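Local coordinates for ABC transporter binding protein AcbH (PDB 3OO8), which serves as the extracellular solute receptor of a bacterial ABC transporter, binding beta-D-galactopyranose as its exclusive substrate, at residues A[32-36]-A[69-73]; A[101-106]-A[304-308]; A[135-139]-A[328-332]. The protein carries 2 engineered substitutions. All blocks are in the same frame, centred on the assembly; numbering follows the deposited sequence. Where two conformers were deposited one is given.

Interaction 1 of 3, residues A[32-36]-A[69-73]; sequences FGSNY and TFQNN
Asn-35 and Phe-70 meet where strand 30-34 runs out into the loop after it and helix 67-79 passes alongside, a strand-end-to-helix contact in the alpha/beta sheet of a class 2 solute-binding protein. The benzyl group of Phe-70 swings out from the helix with CG anti to the backbone N (chi1 -170°), which lays the ring along the chain from Gly-33 to Asn-35. CB of Asn-35 approaches the ring obliquely, 3.7 Å from CD2 of Phe-70, while the far end of the ring reaches the backbone of Gly-33, where CZ of Phe-70 lies 4.2 Å from the O of Gly-33. With only hydrogen on its alpha carbon, Gly-33 lets the ring come up close to the main chain. Phe-70 also packs on Thr-87 of strand 85-89 and against the ring of Tyr-77.

The polar half of the contact lies one residue further along the helix. In the conformer described here, Gln-71 bends at chi2, bringing its amide back to that of Asn-35, and the two amide planes stand 44° apart. Gln-71 belongs to the beta-D-galactose site seen for this protein, as does nearby His-67, and the second-shell Asn-35 may help to place the amide in that conformer. Behind it, the loop is tightened by an ST turn in which Ser-34 OG accepts from the N of Tyr-36. ND2 of Asn-35 donates to OE1 of Gln-71 at 2.8 Å; the N-H...O angle is well short of straight, and the donor stands 25° out of the carbonyl plane.

Interaction 2 of 3, residues A[101-106]-A[304-308]; sequences GLLTPI and ILPKK
Thr-104 and Leu-305 join two loops through a backbone hydrogen bond, the N of Thr-104 lying 2.8 Å from the O of Leu-305. Two residues on, the N of Lys-307 returns the exchange to the O of Leu-102 at 2.8 Å. The two bonds enclose a single beta bridge between Leu-103 and Pro-306, an antiparallel non-hydrogen-bonded pair, where the missing N-H of proline costs nothing.

The O of Leu-102 takes a second proton from a water, which in turn accepts from the N of Lys-308, so one carbonyl holds two successive residues of the other loop. Another water joins the far end: it accepts from the N of Leu-305 and lies 2.9 Å from the O of Thr-104, to which it can donate. At the outer edge, Lys-307 stretches away from its own backbone (chi1 -176°) and then bends at chi3 (-76°), and its NZ donates to the O of Gly-101 at 3.0 Å. That glycine, at positive phi, closes helix 92-99 in a Schellman motif. The hydroxyl of Thr-104 sits over CA of Lys-307, 3.3 Å from OG1, and has its hydrogen bond with a glycerol probably left from crystallisation.

Apolar groups fill the inner side. CD2 of Leu-103 meets CD1 of Ile-304 at 3.8 Å, while CG2 of Ile-106 lies against CD1 of Leu-305, next to Leu-319 of helix 312-322. Backbone pairing and two waters thus satisfy most of the polar groups between the loops, while the exposed ammonium of Lys-307 serves the carbonyl just past the helix end and may polarise it.

Interaction 3 of 3, residues A[135-139]-A[328-332]; sequences VPLYN and EAAFL
Leu-137 is the main bump on strand 134-147, and the hollow it meets is the groove between Glu-328 and Phe-331, about one turn apart on helix 325-332. With CG anti to the backbone N (chi1 -165°), the branched end of the side chain comes against the helix and its two methyls straddle the groove. CD1 rests on the aliphatic part of Glu-328, 3.7 Å from its CG, while CD2 sits over one face of the Phe-331 ring in a CH-pi contact, 4.0 Å from the ring centroid.

Next along the strand, Tyr-138 sets its ring nearly parallel to that of Phe-331, within 2°, but displaced so far that little of one lies over the other. They meet near CE2 of Tyr-138 and CE2 of Phe-331, 3.4 Å apart. CD2 of Leu-332 fills in beside CB of Tyr-138.

Glu-328 runs its extended chain past Leu-137 the other way. A water within hydrogen-bonding distance of both OE2 of Glu-328 and the O of Pro-136 can bridge the gap to the strand, while OE1 accepts from the N of Ala-342. The O of Leu-137 is buried against this carboxylate without a partner in the model. The axes of strand and helix cross at -47° and come within 8.8 Å: a helix laid over a sheet face, as in the alpha/beta class 2 solute-binding protein fold.

All three contacts involve one mixed sheet or the loops at its edges. Interaction 1 comes first along the chain and closes before the others open, whereas interactions 2 and 3 alternate their segments, with 101-106 and 135-139 preceding 304-308 and 328-332. The centres of interactions 1 and 2 are about 16 Å apart, those of interactions 1 and 3 about 18 Å, and those of interactions 2 and 3 about 21 Å. Tyr-36 ties interaction 1 to 3, its OH probably hydrogen-bonded to the OH of Tyr-138 and its ring packed on Phe-331; Ile-106 and Val-135 pack between interactions 2 and 3. Interaction 1 holds Gln-71 of the galactose site; the others lie further from it.

Interaction 1 of 3, residues A[32-36]-A[69-73]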
loop_
_atom_site.group_PDB
_atom_site.type_symbol
_atom_site.label_atom_id
_atom_site.label_comp_id
_atom_site.label_asym_id
_atom_site.label_seq_id
_atom_site.Cartn_x
_atom_site.Cartn_y
_atom_site.Cartn_z
ATOM N N PHE A 32 -9.283 22.503 -6.248
ATOM C CA PHE A 32 -8.643 21.232 -5.952
ATOM C C PHE A 32 -9.379 20.582 -4.796
ATOM O O PHE A 32 -9.411 21.116 -3.693
ATOM C CB PHE A 32 -7.174 21.447 -5.539
ATOM C CG PHE A 32 -6.266 20.345 -5.983
ATOM C CD1 PHE A 32 -5.107 20.634 -6.676
ATOM C CD2 PHE A 32 -6.557 19.015 -5.665
ATOM C CE1 PHE A 32 -4.261 19.616 -7.105
ATOM C CE2 PHE A 32 -5.700 17.984 -6.085
ATOM C CZ PHE A 32 -4.555 18.302 -6.832
ATOM N N GLY A 33 -9.971 19.421 -5.052
ATOM C CA GLY A 33 -10.656 18.678 -4.001
ATOM C C GLY A 33 -9.626 17.885 -3.243
ATOM O O GLY A 33 -8.931 17.049 -3.834
ATOM N N SER A 34 -9.508 18.156 -1.944
ATOM C CA SER A 34 -8.493 17.530 -1.130
ATOM C C SER A 34 -9.001 16.808 0.112
ATOM O O SER A 34 -9.726 17.384 0.917
ATOM C CB SER A 34 -7.445 18.576 -0.719
ATOM O OG SER A 34 -6.520 18.038 0.215
ATOM N N ASN A 35 -8.585 15.559 0.267
ATOM C CA ASN A 35 -8.870 14.758 1.451
ATOM C C ASN A 35 -7.759 14.879 2.491
ATOM O O ASN A 35 -7.730 14.134 3.480
ATOM C CB ASN A 35 -9.139 13.302 1.032
ATOM C CG ASN A 35 -7.892 12.624 0.441
ATOM O OD1 ASN A 35 -6.805 13.177 0.527
ATOM N ND2 ASN A 35 -8.042 11.406 -0.099
ATOM N N TYR A 36 -6.825 15.814 2.316
ATOM C CA TYR A 36 -5.780 16.003 3.330
ATOM C C TYR A 36 -6.333 16.902 4.436
ATOM O O TYR A 36 -6.118 18.111 4.443
ATOM C CB TYR A 36 -4.498 16.603 2.745
ATOM C CG TYR A 36 -3.748 15.698 1.782
ATOM C CD1 TYR A 36 -3.281 14.466 2.187
ATOM C CD2 TYR A 36 -3.481 16.116 0.468
ATOM C CE1 TYR A 36 -2.593 13.648 1.332
ATOM C CE2 TYR A 36 -2.767 15.298 -0.418
ATOM C CZ TYR A 36 -2.343 14.066 0.025
ATOM O OH TYR A 36 -1.638 13.221 -0.793
ATOM N N THR A 69 -15.002 11.507 5.072
ATOM C CA THR A 69 -16.161 12.003 4.338
ATOM C C THR A 69 -15.908 12.069 2.848
ATOM O O THR A 69 -16.762 11.667 2.063
ATOM C CB THR A 69 -16.592 13.382 4.829
ATOM O OG1 THR A 69 -16.770 13.302 6.245
ATOM C CG2 THR A 69 -17.881 13.812 4.174
ATOM N N PHE A 70 -14.750 12.617 2.465
ATOM C CA PHE A 70 -14.386 12.704 1.046
ATOM C C PHE A 70 -14.379 11.298 0.427
ATOM O O PHE A 70 -14.922 11.087 -0.667
ATOM C CB PHE A 70 -12.989 13.350 0.894
ATOM C CG PHE A 70 -12.643 13.689 -0.521
ATOM C CD1 PHE A 70 -13.036 14.930 -1.047
ATOM C CD2 PHE A 70 -11.922 12.785 -1.320
ATOM C CE1 PHE A 70 -12.752 15.273 -2.381
ATOM C CE2 PHE A 70 -11.642 13.115 -2.664
ATOM C CZ PHE A 70 -12.038 14.361 -3.172
ATOM N N GLN A 71 -13.747 10.348 1.105
ATOM C CA GLN A 71 -13.679 8.977 0.619
ATOM C C GLN A 71 -15.115 8.474 0.411
ATOM O O GLN A 71 -15.481 7.980 -0.662
ATOM C CB GLN A 71 -12.994 8.100 1.680
ATOM C CG GLN A 71 -11.691 8.695 2.198
ATOM C CD GLN A 71 -10.699 8.981 1.094
ATOM O OE1 GLN A 71 -10.433 10.136 0.777
ATOM N NE2 GLN A 71 -10.151 7.928 0.499
ATOM N N ASN A 72 -15.932 8.654 1.439
ATOM C CA ASN A 72 -17.306 8.116 1.416
ATOM C C ASN A 72 -18.166 8.727 0.314
ATOM O O ASN A 72 -19.062 8.053 -0.210
ATOM C CB ASN A 72 -17.980 8.264 2.784
ATOM C CG ASN A 72 -17.413 7.326 3.827
ATOM O OD1 ASN A 72 -16.825 6.284 3.513
ATOM N ND2 ASN A 72 -17.602 7.691 5.095
ATOM N N ASN A 73 -17.886 9.981 -0.049
ATOM C CA ASN A 73 -18.697 10.679 -1.048
ATOM C C ASN A 73 -18.138 10.646 -2.465
ATOM O O ASN A 73 -18.718 11.254 -3.370
ATOM C CB ASN A 73 -18.928 12.136 -0.604
ATOM C CG ASN A 73 -19.928 12.893 -1.502
ATOM O OD1 ASN A 73 -21.062 12.439 -1.726
ATOM N ND2 ASN A 73 -19.519 14.072 -1.976
#

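Interaction 2 of 3, residues A[101-106]-A[304-308]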
loop_
_atom_site.group_PDB
_atom_site.type_symbol
_atom_site.label_atom_id
_atom_site.label_comp_id
_atom_site.label_asym_id
_atom_site.label_seq_id
_atom_site.Cartn_x
_atom_site.Cartn_y
_atom_site.Cartn_z
ATOM N N GLY A 101 -16.394 6.326 -17.020
ATOM C CA GLY A 101 -16.358 7.581 -17.756
ATOM C C GLY A 101 -16.338 8.806 -16.864
ATOM O O GLY A 101 -16.669 9.894 -17.319
ATOM N N LEU A 102 -15.969 8.640 -15.592
ATOM C CA LEU A 102 -15.968 9.771 -14.665
ATOM C C LEU A 102 -14.658 10.553 -14.613
ATOM O O LEU A 102 -14.603 11.603 -13.971
ATOM C CB LEU A 102 -16.302 9.313 -13.233
ATOM C CG LEU A 102 -17.688 8.682 -13.034
ATOM C CD1 LEU A 102 -17.911 8.279 -11.564
ATOM C CD2 LEU A 102 -18.733 9.661 -13.505
ATOM N N LEU A 103 -13.627 10.032 -15.257
ATOM C CA LEU A 103 -12.287 10.629 -15.199
ATOM C C LEU A 103 -11.743 10.994 -16.558
ATOM O O LEU A 103 -11.923 10.252 -17.513
ATOM C CB LEU A 103 -11.315 9.677 -14.509
ATOM C CG LEU A 103 -11.709 9.175 -13.119
ATOM C CD1 LEU A 103 -10.588 8.298 -12.610
ATOM C CD2 LEU A 103 -11.974 10.316 -12.137
ATOM N N THR A 104 -11.060 12.136 -16.644
ATOM C CA THR A 104 -10.429 12.546 -17.888
ATOM C C THR A 104 -9.094 11.834 -18.023
ATOM O O THR A 104 -8.299 11.842 -17.083
ATOM C CB THR A 104 -10.226 14.078 -17.873
ATOM O OG1 THR A 104 -11.513 14.694 -17.953
ATOM C CG2 THR A 104 -9.411 14.538 -19.069
ATOM N N PRO A 105 -8.842 11.164 -19.157
ATOM C CA PRO A 105 -7.536 10.558 -19.336
ATOM C C PRO A 105 -6.439 11.626 -19.475
ATOM O O PRO A 105 -6.696 12.751 -19.973
ATOM C CB PRO A 105 -7.696 9.738 -20.619
ATOM C CG PRO A 105 -8.707 10.470 -21.384
ATOM C CD PRO A 105 -9.672 11.048 -20.383
ATOM N N ILE A 106 -5.238 11.295 -19.004
ATOM C CA ILE A 106 -4.137 12.246 -18.979
ATOM C C ILE A 106 -2.881 11.713 -19.659
ATOM O O ILE A 106 -1.745 11.908 -19.200
ATOM C CB ILE A 106 -3.859 12.733 -17.534
ATOM C CG1 ILE A 106 -3.721 11.525 -16.616
ATOM C CG2 ILE A 106 -5.034 13.574 -17.024
ATOM C CD1 ILE A 106 -3.116 11.902 -15.269
ATOM N N ILE A 304 -6.217 12.783 -9.442
ATOM C CA ILE A 304 -7.022 12.509 -10.628
ATOM C C ILE A 304 -7.652 13.798 -11.155
ATOM O O ILE A 304 -7.728 14.825 -10.461
ATOM C CB ILE A 304 -8.172 11.537 -10.320
ATOM C CG1 ILE A 304 -9.078 12.125 -9.214
ATOM C CG2 ILE A 304 -7.601 10.156 -9.994
ATOM C CD1 ILE A 304 -10.292 11.250 -8.831
ATOM N N LEU A 305 -8.117 13.717 -12.401
ATOM C CA LEU A 305 -8.779 14.839 -13.073
ATOM C C LEU A 305 -10.249 14.480 -13.379
ATOM O O LEU A 305 -10.524 13.775 -14.375
ATOM C CB LEU A 305 -8.032 15.125 -14.377
ATOM C CG LEU A 305 -8.112 16.551 -14.988
ATOM C CD1 LEU A 305 -7.063 16.729 -16.112
ATOM C CD2 LEU A 305 -9.541 16.896 -15.473
ATOM N N PRO A 306 -11.187 14.942 -12.541
ATOM C CA PRO A 306 -12.607 14.597 -12.728
ATOM C C PRO A 306 -13.100 15.056 -14.086
ATOM O O PRO A 306 -12.866 16.209 -14.457
ATOM C CB PRO A 306 -13.300 15.380 -11.619
ATOM C CG PRO A 306 -12.249 15.392 -10.486
ATOM C CD PRO A 306 -10.981 15.670 -11.277
ATOM N N LYS A 307 -13.702 14.145 -14.847
ATOM C CA LYS A 307 -14.233 14.544 -16.167
ATOM C C LYS A 307 -15.154 15.764 -16.084
ATOM O O LYS A 307 -15.105 16.634 -16.963
ATOM C CB LYS A 307 -14.963 13.391 -16.874
ATOM C CG LYS A 307 -15.432 13.778 -18.286
ATOM C CD LYS A 307 -16.152 12.659 -19.018
ATOM C CE LYS A 307 -15.206 11.595 -19.558
ATOM N NZ LYS A 307 -15.938 10.434 -20.182
ATOM N N LYS A 308 -15.978 15.830 -15.042
ATOM C CA LYS A 308 -16.946 16.920 -14.850
ATOM C C LYS A 308 -16.323 18.159 -14.222
ATOM O O LYS A 308 -16.997 19.186 -14.023
ATOM C CB LYS A 308 -18.194 16.451 -14.085
ATOM C CG LYS A 308 -19.029 15.402 -14.799
ATOM C CD LYS A 308 -20.390 15.226 -14.105
ATOM C CE LYS A 308 -21.347 16.346 -14.515
ATOM N NZ LYS A 308 -22.562 16.461 -13.653
HETATM O O HOH W 1 -16.278 13.715 -12.957
HETATM O O HOH W 2 -8.103 11.489 -14.195
#

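Interaction 3 of 3, residues A[135-139]-A[328-332]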
loop_
_atom_site.group_PDB
_atom_site.type_symbol
_atom_site.label_atom_id
_atom_site.label_comp_id
_atom_site.label_asym_id
_atom_site.label_seq_id
_atom_site.Cartn_x
_atom_site.Cartn_y
_atom_site.Cartn_z
ATOM N N VAL A 135 -1.873 10.724 -11.437
ATOM C CA VAL A 135 -0.457 11.087 -11.248
ATOM C C VAL A 135 -0.099 10.713 -9.816
ATOM O O VAL A 135 -0.698 11.275 -8.901
ATOM C CB VAL A 135 -0.162 12.570 -11.378
ATOM C CG1 VAL A 135 1.328 12.793 -11.043
ATOM C CG2 VAL A 135 -0.430 13.036 -12.805
ATOM N N PRO A 136 0.827 9.770 -9.640
ATOM C CA PRO A 136 1.102 9.368 -8.240
ATOM C C PRO A 136 2.086 10.312 -7.577
ATOM O O PRO A 136 2.834 11.017 -8.271
ATOM C CB PRO A 136 1.757 7.991 -8.425
ATOM C CG PRO A 136 2.464 8.063 -9.701
ATOM C CD PRO A 136 1.620 8.961 -10.591
ATOM N N LEU A 137 2.110 10.296 -6.244
ATOM C CA LEU A 137 2.996 11.191 -5.483
ATOM C C LEU A 137 3.935 10.418 -4.569
ATOM O O LEU A 137 5.145 10.658 -4.600
ATOM C CB LEU A 137 2.183 12.222 -4.663
ATOM C CG LEU A 137 3.051 13.383 -4.148
ATOM C CD1 LEU A 137 3.598 14.240 -5.299
ATOM C CD2 LEU A 137 2.205 14.218 -3.174
ATOM N N TYR A 138 3.411 9.496 -3.751
ATOM C CA TYR A 138 4.241 8.777 -2.778
ATOM C C TYR A 138 3.582 7.441 -2.417
ATOM O O TYR A 138 2.390 7.231 -2.652
ATOM C CB TYR A 138 4.455 9.582 -1.466
ATOM C CG TYR A 138 3.136 9.995 -0.846
ATOM C CD1 TYR A 138 2.376 9.071 -0.111
ATOM C CD2 TYR A 138 2.596 11.267 -1.092
ATOM C CE1 TYR A 138 1.095 9.410 0.389
ATOM C CE2 TYR A 138 1.315 11.604 -0.634
ATOM C CZ TYR A 138 0.589 10.681 0.106
ATOM O OH TYR A 138 -0.657 11.040 0.545
ATOM N N ASN A 139 4.388 6.563 -1.846
ATOM C CA ASN A 139 3.914 5.288 -1.285
ATOM C C ASN A 139 4.745 4.888 -0.070
ATOM O O ASN A 139 5.659 5.626 0.323
ATOM C CB ASN A 139 3.747 4.186 -2.352
ATOM C CG ASN A 139 4.996 3.935 -3.179
ATOM O OD1 ASN A 139 6.123 4.222 -2.758
ATOM N ND2 ASN A 139 4.793 3.365 -4.377
ATOM N N GLU A 328 7.482 16.047 -5.195
ATOM C CA GLU A 328 7.462 15.000 -4.165
ATOM C C GLU A 328 8.319 15.380 -2.989
ATOM O O GLU A 328 7.906 15.178 -1.839
ATOM C CB GLU A 328 7.925 13.652 -4.756
ATOM C CG GLU A 328 7.052 13.193 -5.926
ATOM C CD GLU A 328 7.588 11.944 -6.617
ATOM O OE1 GLU A 328 8.598 11.388 -6.179
ATOM O OE2 GLU A 328 6.988 11.496 -7.626
ATOM N N ALA A 329 9.525 15.900 -3.243
ATOM C CA ALA A 329 10.397 16.251 -2.117
ATOM C C ALA A 329 9.782 17.350 -1.250
ATOM O O ALA A 329 9.856 17.265 -0.029
ATOM C CB ALA A 329 11.767 16.676 -2.603
ATOM N N ALA A 330 9.159 18.334 -1.892
ATOM C CA ALA A 330 8.510 19.442 -1.167
ATOM C C ALA A 330 7.387 18.931 -0.261
ATOM O O ALA A 330 7.377 19.182 0.943
ATOM C CB ALA A 330 7.997 20.466 -2.128
ATOM N N PHE A 331 6.467 18.151 -0.822
ATOM C CA PHE A 331 5.350 17.627 -0.024
ATOM C C PHE A 331 5.823 16.762 1.140
ATOM O O PHE A 331 5.235 16.726 2.240
ATOM C CB PHE A 331 4.404 16.803 -0.913
ATOM C CG PHE A 331 3.237 16.262 -0.172
ATOM C CD1 PHE A 331 2.144 17.075 0.076
ATOM C CD2 PHE A 331 3.229 14.950 0.328
ATOM C CE1 PHE A 331 1.051 16.589 0.783
ATOM C CE2 PHE A 331 2.144 14.484 1.021
ATOM C CZ PHE A 331 1.054 15.293 1.255
ATOM N N LEU A 332 6.890 15.993 0.890
ATOM C CA LEU A 332 7.349 15.023 1.878
ATOM C C LEU A 332 8.297 15.544 2.971
ATOM O O LEU A 332 8.677 14.793 3.859
ATOM C CB LEU A 332 7.977 13.802 1.173
ATOM C CG LEU A 332 6.971 13.017 0.303
ATOM C CD1 LEU A 332 7.786 12.007 -0.512
ATOM C CD2 LEU A 332 5.972 12.288 1.197
HETATM O O HOH W 3 4.865 12.786 -8.428
#